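Inactive poly [ADP-ribose] polymerase RCD1 (Arabidopsis thaliana, PDB 5NGO) has the fold of a poly(ADP-ribose) polymerase domain but is an inactive member, and is bound by a downy mildew effector that suppresses plant immunity. Local coordinates at residues 7-12 / 29-34; 14-19 / 178-183; 114-117 / 121-124. All blocks are in the same frame, centred on the assembly; numbering follows the deposited sequence.

How the contacts relate
The three contacts step across the edge of one mixed sheet. Contact 1 sets the start of helix 9-19 on the outermost strand 28-33. Contact 2 sets the later turns of that helix on the next strand, 174-182. Their centres are about 8 Å apart, and the two strands are joined by backbone pairs such as Gly32 N to Val179 O (2.8 Å). Contact 3 lies on strand 121-129, the following neighbour, where Arg121 N meets Phe182 O at 2.8 Å. Its centre is about 12 Å from that of contact 2 and about 16 Å from that of contact 1. Along the chain it is nested within the loop closed by contact 2.

Contact 1. Residues 7-12 / 29-34; sequences LDKDAV and LDVGRF
Val12 and Val31 make the apolar part of this contact. Their CG1 methyls meet at 3.9 Å (Val12 CG1 to Val31 CG1), the two side chains crossing at a slant. The Val31 CG1 branch stands anti to its backbone N (chi1 177°). This turns it to the helix, where it also lies 3.8 Å from Lys9 O. Val12 is buried, and it reaches on to Phe178 and Val180 of strand 174-182 and to Trp66 of strand 62-68. Val31 also touches Lys13, one residue further along the helix.

Lys9 adds a second, more exposed layer. The lysine chain runs alongside Val31, the two pointing opposite ways. Lys9 CB makes an apolar contact with Val31 CG1 at 4.0 Å. Lys9 CD passes close to a carbonyl oxygen, 3.3 Å from Val31 O, without a hydrogen bond, and no hydrogen bond crosses between the segments. The lysine bends at chi3 and chi4. Its NZ ends 5.0 Å from Arg33 NE, so two like charges are near each other without contact.

A capping bond holds the helix start. Asp8 is the N-cap: its OD1 accepts from Ala11 N at 3.0 Å, with an N-H...O angle of 157°. This bond lies within 7-12 and does not reach the strand.

Strand 28-33 is an edge strand with a classic beta bulge, Leu29 and Asp30 together opposing Arg181. The whole is the first helix of the domain fragment, capped by aspartate and laid on the border of the mixed sheet of a PARP-type domain.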
loop_
_atom_site.group_PDB
_atom_site.type_symbol
_atom_site.label_atom_id
_atom_site.label_comp_id
_atom_site.label_asym_id
_atom_site.label_seq_id
_atom_site.Cartn_x
_atom_site.Cartn_y
_atom_site.Cartn_z
ATOM N N LEU A 7 14.566 2.220 -2.831
ATOM C CA LEU A 7 14.547 3.502 -3.579
ATOM C C LEU A 7 15.004 4.592 -2.652
ATOM O O LEU A 7 14.915 4.449 -1.464
ATOM C CB LEU A 7 13.131 3.875 -4.012
ATOM C CG LEU A 7 12.312 2.951 -4.885
ATOM C CD1 LEU A 7 10.849 3.115 -4.479
ATOM C CD2 LEU A 7 12.531 3.204 -6.359
ATOM N N ASP A 8 15.508 5.676 -3.211
ATOM C CA ASP A 8 15.795 6.868 -2.420
ATOM C C ASP A 8 14.561 7.774 -2.399
ATOM O O ASP A 8 13.567 7.540 -3.098
ATOM C CB ASP A 8 17.090 7.584 -2.868
ATOM C CG ASP A 8 17.068 8.066 -4.313
ATOM O OD1 ASP A 8 15.983 8.354 -4.871
ATOM O OD2 ASP A 8 18.178 8.165 -4.892
ATOM N N LYS A 9 14.636 8.805 -1.561
ATOM C CA LYS A 9 13.501 9.697 -1.340
ATOM C C LYS A 9 13.132 10.488 -2.599
ATOM O O LYS A 9 11.949 10.686 -2.849
ATOM C CB LYS A 9 13.789 10.606 -0.150
ATOM C CG LYS A 9 13.820 9.817 1.171
ATOM C CD LYS A 9 13.975 10.699 2.398
ATOM C CE LYS A 9 15.431 11.029 2.647
ATOM N NZ LYS A 9 16.257 9.850 3.023
ATOM N N ASP A 10 14.119 10.904 -3.392
ATOM C CA ASP A 10 13.868 11.593 -4.677
ATOM C C ASP A 10 13.050 10.768 -5.672
ATOM O O ASP A 10 12.171 11.311 -6.338
ATOM C CB ASP A 10 15.171 12.041 -5.355
ATOM C CG ASP A 10 15.733 13.306 -4.748
ATOM O OD1 ASP A 10 14.979 14.305 -4.631
ATOM O OD2 ASP A 10 16.937 13.316 -4.387
ATOM N N ALA A 11 13.345 9.476 -5.776
ATOM C CA ALA A 11 12.591 8.595 -6.670
ATOM C C ALA A 11 11.127 8.456 -6.235
ATOM O O ALA A 11 10.234 8.404 -7.079
ATOM C CB ALA A 11 13.254 7.233 -6.760
ATOM N N VAL A 12 10.897 8.419 -4.920
ATOM C CA VAL A 12 9.557 8.294 -4.360
ATOM C C VAL A 12 8.788 9.561 -4.689
ATOM O O VAL A 12 7.651 9.487 -5.150
ATOM C CB VAL A 12 9.576 8.099 -2.819
ATOM C CG1 VAL A 12 8.173 8.116 -2.221
ATOM C CG2 VAL A 12 10.288 6.860 -2.400
ATOM N N LEU A 29 5.250 18.365 0.183
ATOM C CA LEU A 29 5.931 19.034 1.279
ATOM C C LEU A 29 7.131 18.234 1.815
ATOM O O LEU A 29 8.130 18.823 2.212
ATOM C CB LEU A 29 4.963 19.300 2.426
ATOM C CG LEU A 29 3.679 20.050 2.122
ATOM C CD1 LEU A 29 3.056 20.493 3.463
ATOM C CD2 LEU A 29 3.880 21.265 1.250
ATOM N N ASP A 30 7.033 16.907 1.826
ATOM C CA ASP A 30 8.042 16.067 2.445
ATOM C C ASP A 30 7.942 14.615 2.029
ATOM O O ASP A 30 6.860 14.130 1.727
ATOM C CB ASP A 30 7.923 16.169 3.999
ATOM C CG ASP A 30 9.189 15.680 4.724
ATOM O OD1 ASP A 30 10.322 15.749 4.175
ATOM O OD2 ASP A 30 9.046 15.243 5.873
ATOM N N VAL A 31 9.084 13.937 1.988
ATOM C CA VAL A 31 9.137 12.496 1.809
ATOM C C VAL A 31 10.014 11.983 2.940
ATOM O O VAL A 31 11.181 12.386 3.062
ATOM C CB VAL A 31 9.727 12.100 0.447
ATOM C CG1 VAL A 31 9.835 10.590 0.332
ATOM C CG2 VAL A 31 8.863 12.644 -0.664
ATOM N N GLY A 32 9.443 11.091 3.750
ATOM C CA GLY A 32 10.142 10.527 4.882
ATOM C C GLY A 32 10.231 9.042 4.772
ATOM O O GLY A 32 9.468 8.438 4.069
ATOM N N ARG A 33 11.129 8.458 5.556
ATOM C CA ARG A 33 11.319 7.001 5.635
ATOM C C ARG A 33 11.364 6.581 7.083
ATOM O O ARG A 33 12.018 7.250 7.833
ATOM C CB ARG A 33 12.565 6.588 4.901
ATOM C CG ARG A 33 12.757 5.077 4.758
ATOM C CD ARG A 33 14.007 4.674 3.954
ATOM N NE ARG A 33 15.201 5.206 4.606
ATOM C CZ ARG A 33 15.879 4.649 5.626
ATOM N NH1 ARG A 33 15.525 3.460 6.151
ATOM N NH2 ARG A 33 16.932 5.289 6.131
ATOM N N PHE A 34 10.600 5.550 7.459
ATOM C CA PHE A 34 10.585 5.057 8.823
ATOM C C PHE A 34 11.904 4.413 9.202
ATOM O O PHE A 34 12.351 3.552 8.482
ATOM C CB PHE A 34 9.597 3.906 8.947
ATOM C CG PHE A 34 8.154 4.289 8.725
ATOM C CD1 PHE A 34 7.427 4.890 9.748
ATOM C CD2 PHE A 34 7.508 4.019 7.523
ATOM C CE1 PHE A 34 6.083 5.220 9.572
ATOM C CE2 PHE A 34 6.179 4.365 7.331
ATOM C CZ PHE A 34 5.463 4.974 8.358
#

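Contact 2. Residues 14-19 / 178-183; sequences KMFAVG and FVVRFK
Phe16 of helix 9-19 reaches to strand 174-182, where its ring meets Val180 and Phe182. All three residues are buried, and the contact is wholly apolar.

The first interaction is a CH-pi contact. Val180 CG1 sits over one face of the Phe16 ring, 3.8 Å from the ring centroid and only 9° off the normal. The methyl is therefore nearly centred, and it is close to several ring atoms at once, with Phe16 CG at 3.9 Å. Phe16 has CG anti to its own N, which carries the ring out from the helix toward the strand.

The sheet here is that of the PARP-type domain, and helix 9-19 packs on one of its faces near the border. Val180 and Phe182 lie two apart on the strand and point to the helix, while Arg181 between them points away.

The second interaction is aromatic. The edge of Phe16 is directed at the face of Phe182 in an edge-to-face pair, with centroids 4.8 Å apart and ring planes at 53°. Phe16 CZ does the touching. It stands 3.5 Å above the Phe182 plane, over the ring centre, and the closest atom pair is Phe16 CZ to Phe182 CD1, 3.5 Å. Phe182 holds its CG in the crowded position between N and carbonyl carbon (chi1 69°), presenting the ring face to Phe16.

Neighbouring groups add to the packing. Trp66 makes a further edge-to-face pair with Phe16. Val26 touches both phenylalanines, and Val28 touches Phe16.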
loop_
_atom_site.group_PDB
_atom_site.type_symbol
_atom_site.label_atom_id
_atom_site.label_comp_id
_atom_site.label_asym_id
_atom_site.label_seq_id
_atom_site.Cartn_x
_atom_site.Cartn_y
_atom_site.Cartn_z
ATOM N N LYS A 14 9.360 11.653 -7.129
ATOM C CA LYS A 14 9.098 11.618 -8.566
ATOM C C LYS A 14 7.945 10.685 -8.941
ATOM O O LYS A 14 7.083 11.068 -9.728
ATOM C CB LYS A 14 10.370 11.241 -9.337
ATOM C CG LYS A 14 11.227 12.470 -9.621
ATOM C CD LYS A 14 12.748 12.273 -9.537
ATOM C CE LYS A 14 13.426 13.574 -9.098
ATOM N NZ LYS A 14 14.762 13.789 -9.720
ATOM N N MET A 15 7.931 9.481 -8.380
ATOM C CA MET A 15 6.789 8.555 -8.523
ATOM C C MET A 15 5.456 9.213 -8.163
ATOM O O MET A 15 4.470 9.050 -8.878
ATOM C CB MET A 15 6.968 7.309 -7.645
ATOM C CG MET A 15 7.402 6.052 -8.394
ATOM S SD MET A 15 7.236 4.590 -7.341
ATOM C CE MET A 15 8.696 4.731 -6.328
ATOM N N PHE A 16 5.429 9.925 -7.044
ATOM C CA PHE A 16 4.213 10.587 -6.576
ATOM C C PHE A 16 3.814 11.769 -7.470
ATOM O O PHE A 16 2.623 11.977 -7.727
ATOM C CB PHE A 16 4.383 11.061 -5.131
ATOM C CG PHE A 16 3.111 11.560 -4.512
ATOM C CD1 PHE A 16 2.234 10.677 -3.908
ATOM C CD2 PHE A 16 2.788 12.914 -4.536
ATOM C CE1 PHE A 16 1.052 11.129 -3.337
ATOM C CE2 PHE A 16 1.597 13.360 -3.974
ATOM C CZ PHE A 16 0.733 12.466 -3.375
ATOM N N ALA A 17 4.803 12.535 -7.932
ATOM C CA ALA A 17 4.548 13.705 -8.791
ATOM C C ALA A 17 3.990 13.309 -10.161
ATOM O O ALA A 17 2.975 13.860 -10.591
ATOM C CB ALA A 17 5.812 14.547 -8.956
ATOM N N VAL A 18 4.634 12.335 -10.826
ATOM C CA VAL A 18 4.166 11.880 -12.136
ATOM C C VAL A 18 2.800 11.197 -11.967
ATOM O O VAL A 18 1.894 11.422 -12.767
ATOM C CB VAL A 18 5.162 10.926 -12.846
ATOM C CG1 VAL A 18 6.514 11.593 -13.059
ATOM C CG2 VAL A 18 5.270 9.604 -12.116
ATOM N N GLY A 19 2.649 10.409 -10.906
ATOM C CA GLY A 19 1.419 9.677 -10.640
ATOM C C GLY A 19 0.221 10.473 -10.195
ATOM O O GLY A 19 -0.868 9.929 -10.198
ATOM N N PHE A 178 7.699 4.491 3.239
ATOM C CA PHE A 178 7.852 5.929 3.019
ATOM C C PHE A 178 6.535 6.658 3.278
ATOM O O PHE A 178 5.483 6.113 3.000
ATOM C CB PHE A 178 8.275 6.221 1.610
ATOM C CG PHE A 178 9.633 5.688 1.218
ATOM C CD1 PHE A 178 9.765 4.429 0.693
ATOM C CD2 PHE A 178 10.734 6.524 1.226
ATOM C CE1 PHE A 178 11.035 3.953 0.291
ATOM C CE2 PHE A 178 11.975 6.088 0.830
ATOM C CZ PHE A 178 12.152 4.800 0.335
ATOM N N VAL A 179 6.620 7.861 3.839
ATOM C CA VAL A 179 5.479 8.747 3.993
ATOM C C VAL A 179 5.674 9.972 3.109
ATOM O O VAL A 179 6.711 10.645 3.193
ATOM C CB VAL A 179 5.296 9.230 5.447
ATOM C CG1 VAL A 179 4.082 10.131 5.558
ATOM C CG2 VAL A 179 5.138 8.034 6.382
ATOM N N VAL A 180 4.673 10.268 2.278
ATOM C CA VAL A 180 4.676 11.446 1.426
ATOM C C VAL A 180 3.643 12.411 1.984
ATOM O O VAL A 180 2.462 12.056 2.080
ATOM C CB VAL A 180 4.322 11.080 -0.038
ATOM C CG1 VAL A 180 4.212 12.346 -0.894
ATOM C CG2 VAL A 180 5.375 10.154 -0.623
ATOM N N ARG A 181 4.100 13.609 2.361
ATOM C CA ARG A 181 3.225 14.686 2.813
ATOM C C ARG A 181 2.933 15.609 1.647
ATOM O O ARG A 181 3.855 16.062 0.975
ATOM C CB ARG A 181 3.892 15.493 3.925
ATOM C CG ARG A 181 4.113 14.698 5.187
ATOM C CD ARG A 181 4.771 15.519 6.282
ATOM N NE ARG A 181 5.159 14.625 7.370
ATOM C CZ ARG A 181 5.602 15.003 8.556
ATOM N NH1 ARG A 181 5.670 16.287 8.890
ATOM N NH2 ARG A 181 5.934 14.071 9.444
ATOM N N PHE A 182 1.651 15.910 1.430
ATOM C CA PHE A 182 1.237 16.711 0.282
ATOM C C PHE A 182 -0.045 17.533 0.517
ATOM O O PHE A 182 -0.694 17.413 1.560
ATOM C CB PHE A 182 1.086 15.804 -0.945
ATOM C CG PHE A 182 -0.080 14.854 -0.866
ATOM C CD1 PHE A 182 0.004 13.683 -0.126
ATOM C CD2 PHE A 182 -1.258 15.120 -1.551
ATOM C CE1 PHE A 182 -1.055 12.805 -0.051
ATOM C CE2 PHE A 182 -2.330 14.237 -1.489
ATOM C CZ PHE A 182 -2.224 13.073 -0.733
ATOM N N LYS A 183 -0.373 18.376 -0.463
ATOM C CA LYS A 183 -1.651 19.107 -0.496
ATOM C C LYS A 183 -2.345 18.990 -1.853
ATOM O O LYS A 183 -1.701 18.721 -2.847
ATOM C CB LYS A 183 -1.455 20.581 -0.194
ATOM C CG LYS A 183 -0.805 20.876 1.136
ATOM C CD LYS A 183 -0.788 22.364 1.446
ATOM C CE LYS A 183 -1.104 22.590 2.923
ATOM N NZ LYS A 183 -0.846 23.973 3.380
#

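Contact 3. Residues 114-117 / 121-124; sequences DVDE and RYMV
Strand 121-129 starts by turning back beside loop 114-117, roughly antiparallel to it, bringing Arg121 CA to within 4.9 Å of Val115 CA, with no direct backbone hydrogen bond between the two segments. A water fills that role. It bridges Asp114 O (2.6 Å to the water) and Tyr122 N (2.9 Å), accepting from Tyr122 N. The water lies near the plane of the Tyr122 ring, at its edge.

Val115 packs on Arg121. Its CG2 methyl stands over one face of the guanidinium, displaced toward the rim, and comes within 3.5 Å of Arg121 NE. The same methyl lies 3.8 Å (Val115 CG2 to Arg121 CG) from the aliphatic part of the extended arginine chain. Arg121 NH1 makes weak hydrogen bonds with the carbonyls of Cys113 and Arg111, and the same side chain touches Phe182 of strand 174-182.

Asp116 and Tyr122 make the polar side-chain contact. Tyr122 OH donates to Asp116 OD2 at 2.7 Å, approaching OD2 almost in line with its C-O bond. The carboxylate oxygen sits at the ring edge, in the ring plane, while the carboxylate plane is turned 69° from the ring. Asp116 CG lies between its own N and carbonyl carbon (chi1 72°), which leads the carboxylate toward the tyrosine.

The other oxygen, Asp116 OD1, accepts from Asn118 N in an Asx turn and also from Val120 N. Arg71 NE forms a long, weak ion pair with Asp116 OD2. Three hydrogen bonds thus grip one carboxylate and tie the turn to the strand. With a cation nearby as well, this setting probably favours the charged form of Asp116.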
loop_
_atom_site.group_PDB
_atom_site.type_symbol
_atom_site.label_atom_id
_atom_site.label_comp_id
_atom_site.label_asym_id
_atom_site.label_seq_id
_atom_site.Cartn_x
_atom_site.Cartn_y
_atom_site.Cartn_z
ATOM N N ASP A 114 -7.046 11.818 4.343
ATOM C CA ASP A 114 -7.601 12.851 5.230
ATOM C C ASP A 114 -6.688 14.053 5.446
ATOM O O ASP A 114 -5.520 13.903 5.785
ATOM C CB ASP A 114 -7.936 12.270 6.608
ATOM C CG ASP A 114 -9.166 11.367 6.591
ATOM O OD1 ASP A 114 -9.571 10.870 5.508
ATOM O OD2 ASP A 114 -9.715 11.137 7.687
ATOM N N VAL A 115 -7.245 15.239 5.265
ATOM C CA VAL A 115 -6.595 16.492 5.642
ATOM C C VAL A 115 -6.486 16.603 7.171
ATOM O O VAL A 115 -7.429 16.289 7.880
ATOM C CB VAL A 115 -7.369 17.701 5.045
ATOM C CG1 VAL A 115 -7.095 18.988 5.783
ATOM C CG2 VAL A 115 -7.030 17.874 3.585
ATOM N N ASP A 116 -5.319 17.030 7.652
ATOM C CA ASP A 116 -5.113 17.340 9.073
ATOM C C ASP A 116 -5.405 18.833 9.319
ATOM O O ASP A 116 -5.853 19.539 8.416
ATOM C CB ASP A 116 -3.704 16.919 9.544
ATOM C CG ASP A 116 -2.563 17.805 9.009
ATOM O OD1 ASP A 116 -2.794 18.841 8.344
ATOM O OD2 ASP A 116 -1.392 17.444 9.273
ATOM N N GLU A 117 -5.128 19.309 10.530
ATOM C CA GLU A 117 -5.461 20.682 10.903
ATOM C C GLU A 117 -4.826 21.767 10.002
ATOM O O GLU A 117 -5.364 22.868 9.904
ATOM C CB GLU A 117 -5.129 20.939 12.368
ATOM C CG GLU A 117 -3.654 20.812 12.719
ATOM C CD GLU A 117 -3.405 20.943 14.207
ATOM O OE1 GLU A 117 -3.337 19.890 14.885
ATOM O OE2 GLU A 117 -3.261 22.089 14.713
ATOM N N ARG A 121 -1.950 16.301 3.766
ATOM C CA ARG A 121 -2.393 14.930 3.545
ATOM C C ARG A 121 -1.196 13.992 3.548
ATOM O O ARG A 121 -0.063 14.432 3.346
ATOM C CB ARG A 121 -3.105 14.839 2.199
ATOM C CG ARG A 121 -4.382 15.643 2.116
ATOM C CD ARG A 121 -4.869 15.673 0.676
ATOM N NE ARG A 121 -6.025 16.552 0.505
ATOM C CZ ARG A 121 -7.302 16.170 0.475
ATOM N NH1 ARG A 121 -7.664 14.886 0.605
ATOM N NH2 ARG A 121 -8.234 17.096 0.308
ATOM N N TYR A 122 -1.460 12.712 3.780
ATOM C CA TYR A 122 -0.416 11.716 4.007
ATOM C C TYR A 122 -0.722 10.437 3.266
ATOM O O TYR A 122 -1.780 9.842 3.453
ATOM C CB TYR A 122 -0.288 11.387 5.491
ATOM C CG TYR A 122 -0.019 12.569 6.380
ATOM C CD1 TYR A 122 -1.049 13.353 6.858
ATOM C CD2 TYR A 122 1.291 12.912 6.738
ATOM C CE1 TYR A 122 -0.801 14.448 7.678
ATOM C CE2 TYR A 122 1.567 13.991 7.576
ATOM C CZ TYR A 122 0.509 14.772 8.037
ATOM O OH TYR A 122 0.727 15.850 8.865
ATOM N N MET A 123 0.223 10.000 2.445
ATOM C CA MET A 123 0.124 8.755 1.692
ATOM C C MET A 123 1.392 7.928 1.972
ATOM O O MET A 123 2.509 8.472 1.911
ATOM C CB MET A 123 0.056 9.101 0.208
ATOM C CG MET A 123 -0.146 7.896 -0.716
ATOM S SD MET A 123 -1.824 7.592 -1.189
ATOM C CE MET A 123 -1.850 8.509 -2.715
ATOM N N VAL A 124 1.210 6.636 2.251
ATOM C CA VAL A 124 2.340 5.767 2.577
ATOM C C VAL A 124 2.700 4.920 1.352
ATOM O O VAL A 124 1.813 4.320 0.741
ATOM C CB VAL A 124 2.002 4.849 3.775
ATOM C CG1 VAL A 124 3.132 3.893 4.086
ATOM C CG2 VAL A 124 1.699 5.673 5.005
HETATM O O HOH W 1 -3.942 11.926 5.110
#